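Local coordinates for protein PKS (Streptomyces albus, PDB 4OQJ) that probably catalyses carbon–carbon bond formation by decarboxylative condensation of carrier-protein-bound acyl chains, as a ketosynthase-containing polyketide synthase of oxazolomycin biosynthesis, at residues Val323-Ala328 with Arg429-Ser434. Sequence-based numbering, arbitrary orientation.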
loop_
_atom_site.group_PDB
_atom_site.type_symbol
_atom_site.label_atom_id
_atom_site.label_comp_id
_atom_site.label_asym_id
_atom_site.label_seq_id
_atom_site.Cartn_x
_atom_site.Cartn_y
_atom_site.Cartn_z
ATOM N N VAL A 323 -28.876 2.711 2.541
ATOM C CA VAL A 323 -28.183 2.298 1.325
ATOM C C VAL A 323 -29.210 1.728 0.352
ATOM O O VAL A 323 -29.968 0.836 0.739
ATOM C CB VAL A 323 -27.079 1.249 1.652
ATOM C CG1 VAL A 323 -26.420 0.730 0.395
ATOM C CG2 VAL A 323 -26.030 1.856 2.592
ATOM N N SER A 324 -29.249 2.233 -0.889
ATOM C CA SER A 324 -30.300 1.848 -1.851
ATOM C C SER A 324 -29.769 1.179 -3.115
ATOM O O SER A 324 -30.555 0.780 -3.981
ATOM C CB SER A 324 -31.151 3.072 -2.253
ATOM O OG SER A 324 -30.341 4.169 -2.642
ATOM N N TYR A 325 -28.448 1.066 -3.222
ATOM C CA TYR A 325 -27.809 0.275 -4.281
ATOM C C TYR A 325 -26.511 -0.364 -3.759
ATOM O O TYR A 325 -25.721 0.287 -3.080
ATOM C CB TYR A 325 -27.494 1.132 -5.536
ATOM C CG TYR A 325 -26.819 0.290 -6.584
ATOM C CD1 TYR A 325 -27.546 -0.644 -7.308
ATOM C CD2 TYR A 325 -25.453 0.381 -6.815
ATOM C CE1 TYR A 325 -26.942 -1.464 -8.225
ATOM C CE2 TYR A 325 -24.838 -0.433 -7.747
ATOM C CZ TYR A 325 -25.591 -1.357 -8.445
ATOM O OH TYR A 325 -25.001 -2.203 -9.364
ATOM N N VAL A 326 -26.282 -1.633 -4.079
ATOM C CA VAL A 326 -24.974 -2.242 -3.846
ATOM C C VAL A 326 -24.406 -2.781 -5.150
ATOM O O VAL A 326 -25.064 -3.531 -5.873
ATOM C CB VAL A 326 -25.025 -3.402 -2.805
ATOM C CG1 VAL A 326 -23.706 -4.184 -2.786
ATOM C CG2 VAL A 326 -25.336 -2.872 -1.420
ATOM N N GLU A 327 -23.172 -2.388 -5.431
ATOM C CA GLU A 327 -22.416 -2.932 -6.534
ATOM C C GLU A 327 -21.628 -4.104 -5.972
ATOM O O GLU A 327 -20.633 -3.923 -5.270
ATOM C CB GLU A 327 -21.506 -1.869 -7.165
ATOM C CG GLU A 327 -20.482 -2.384 -8.205
ATOM C CD GLU A 327 -21.123 -2.915 -9.502
ATOM O OE1 GLU A 327 -22.326 -2.677 -9.747
ATOM O OE2 GLU A 327 -20.403 -3.570 -10.284
ATOM N N ALA A 328 -22.115 -5.297 -6.278
ATOM C CA ALA A 328 -21.537 -6.549 -5.829
ATOM C C ALA A 328 -20.223 -6.851 -6.525
ATOM O O ALA A 328 -19.961 -6.372 -7.626
ATOM C CB ALA A 328 -22.502 -7.668 -6.079
ATOM N N ARG A 429 -28.839 9.848 -1.795
ATOM C CA ARG A 429 -28.650 8.515 -2.332
ATOM C C ARG A 429 -27.286 7.945 -1.934
ATOM O O ARG A 429 -26.261 8.597 -2.099
ATOM C CB ARG A 429 -28.797 8.544 -3.845
ATOM C CG ARG A 429 -30.192 8.986 -4.306
ATOM C CD ARG A 429 -30.156 9.414 -5.746
ATOM N NE ARG A 429 -31.479 9.756 -6.261
ATOM C CZ ARG A 429 -32.086 10.921 -6.056
ATOM N NH1 ARG A 429 -31.501 11.866 -5.327
ATOM N NH2 ARG A 429 -33.286 11.142 -6.585
ATOM N N ARG A 430 -27.285 6.722 -1.409
ATOM C CA ARG A 430 -26.056 6.076 -0.976
ATOM C C ARG A 430 -25.945 4.676 -1.551
ATOM O O ARG A 430 -26.950 3.952 -1.673
ATOM C CB ARG A 430 -25.988 6.007 0.545
ATOM C CG ARG A 430 -25.847 7.346 1.219
ATOM C CD ARG A 430 -26.185 7.250 2.696
ATOM N NE ARG A 430 -26.015 8.541 3.345
ATOM C CZ ARG A 430 -26.431 8.832 4.569
ATOM N NH1 ARG A 430 -27.064 7.922 5.306
ATOM N NH2 ARG A 430 -26.215 10.046 5.052
ATOM N N ALA A 431 -24.711 4.304 -1.878
ATOM C CA ALA A 431 -24.409 2.997 -2.421
ATOM C C ALA A 431 -23.235 2.352 -1.710
ATOM O O ALA A 431 -22.395 3.035 -1.101
ATOM C CB ALA A 431 -24.108 3.101 -3.913
ATOM N N GLY A 432 -23.179 1.026 -1.810
ATOM C CA GLY A 432 -21.992 0.282 -1.435
ATOM C C GLY A 432 -21.325 -0.335 -2.656
ATOM O O GLY A 432 -21.989 -0.707 -3.629
ATOM N N VAL A 433 -20.008 -0.447 -2.596
ATOM C CA VAL A 433 -19.230 -1.082 -3.640
ATOM C C VAL A 433 -18.286 -2.102 -3.020
ATOM O O VAL A 433 -17.435 -1.739 -2.197
ATOM C CB VAL A 433 -18.408 -0.057 -4.428
ATOM C CG1 VAL A 433 -17.721 -0.727 -5.608
ATOM C CG2 VAL A 433 -19.277 1.089 -4.877
ATOM N N SER A 434 -18.419 -3.364 -3.427
ATOM C CA SER A 434 -17.591 -4.450 -2.902
ATOM C C SER A 434 -16.555 -4.945 -3.889
ATOM O O SER A 434 -16.788 -4.974 -5.094
ATOM C CB SER A 434 -18.469 -5.633 -2.496
ATOM O OG SER A 434 -19.307 -5.276 -1.418
HETATM O O HOH W 1 -29.820 5.641 -0.672
#
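Y325 and E327 bond G432 and S434 where strands 325-327 and 430-436 run side by side and parallel in the thiolase-fold ketosynthase core, in the half formed by the C-terminal part of the sequence. In the ladder the amide of G432 gives its hydrogen to Y325 O (2.9 Å), E327 N reaches G432 O at 2.7 Å, and S434 N meets E327 O almost head-on, with a C=O...N angle of 175°. Before Y325, S324 N donates to R430 O at 3.0 Å. Backbone bonds to A361 and G363 of strand 360-363 hold the other edge of 323-328, making it an inner strand. Beside the S324 bond a water links the two segments, accepting from R430 N (2.9 Å) and bonding S324 OG, a small hydroxyl that also pairs with W422 NE1. R430 NE is salt-bridged to E448.

A431 suits its place by bringing just a methyl to the edge of the Y325 ring (CB to CD2, 4.2 Å). G432, lacking a side chain, leaves its side of the sheet to V323 and V326. On the A431 face V433 CG1 packs against E327 CG, and T384 of helix 376-390 touches both residues. The buried E327 carboxylate is satisfied: V365 N bonds OE2, and K383 NZ is shared by OE1 and Y325 OH. A bend at chi2 (67°) leads the carboxylate away from 429-434, and Y325 OH donates to E327 OE1 in the tyrosine ring plane at 2.7 Å.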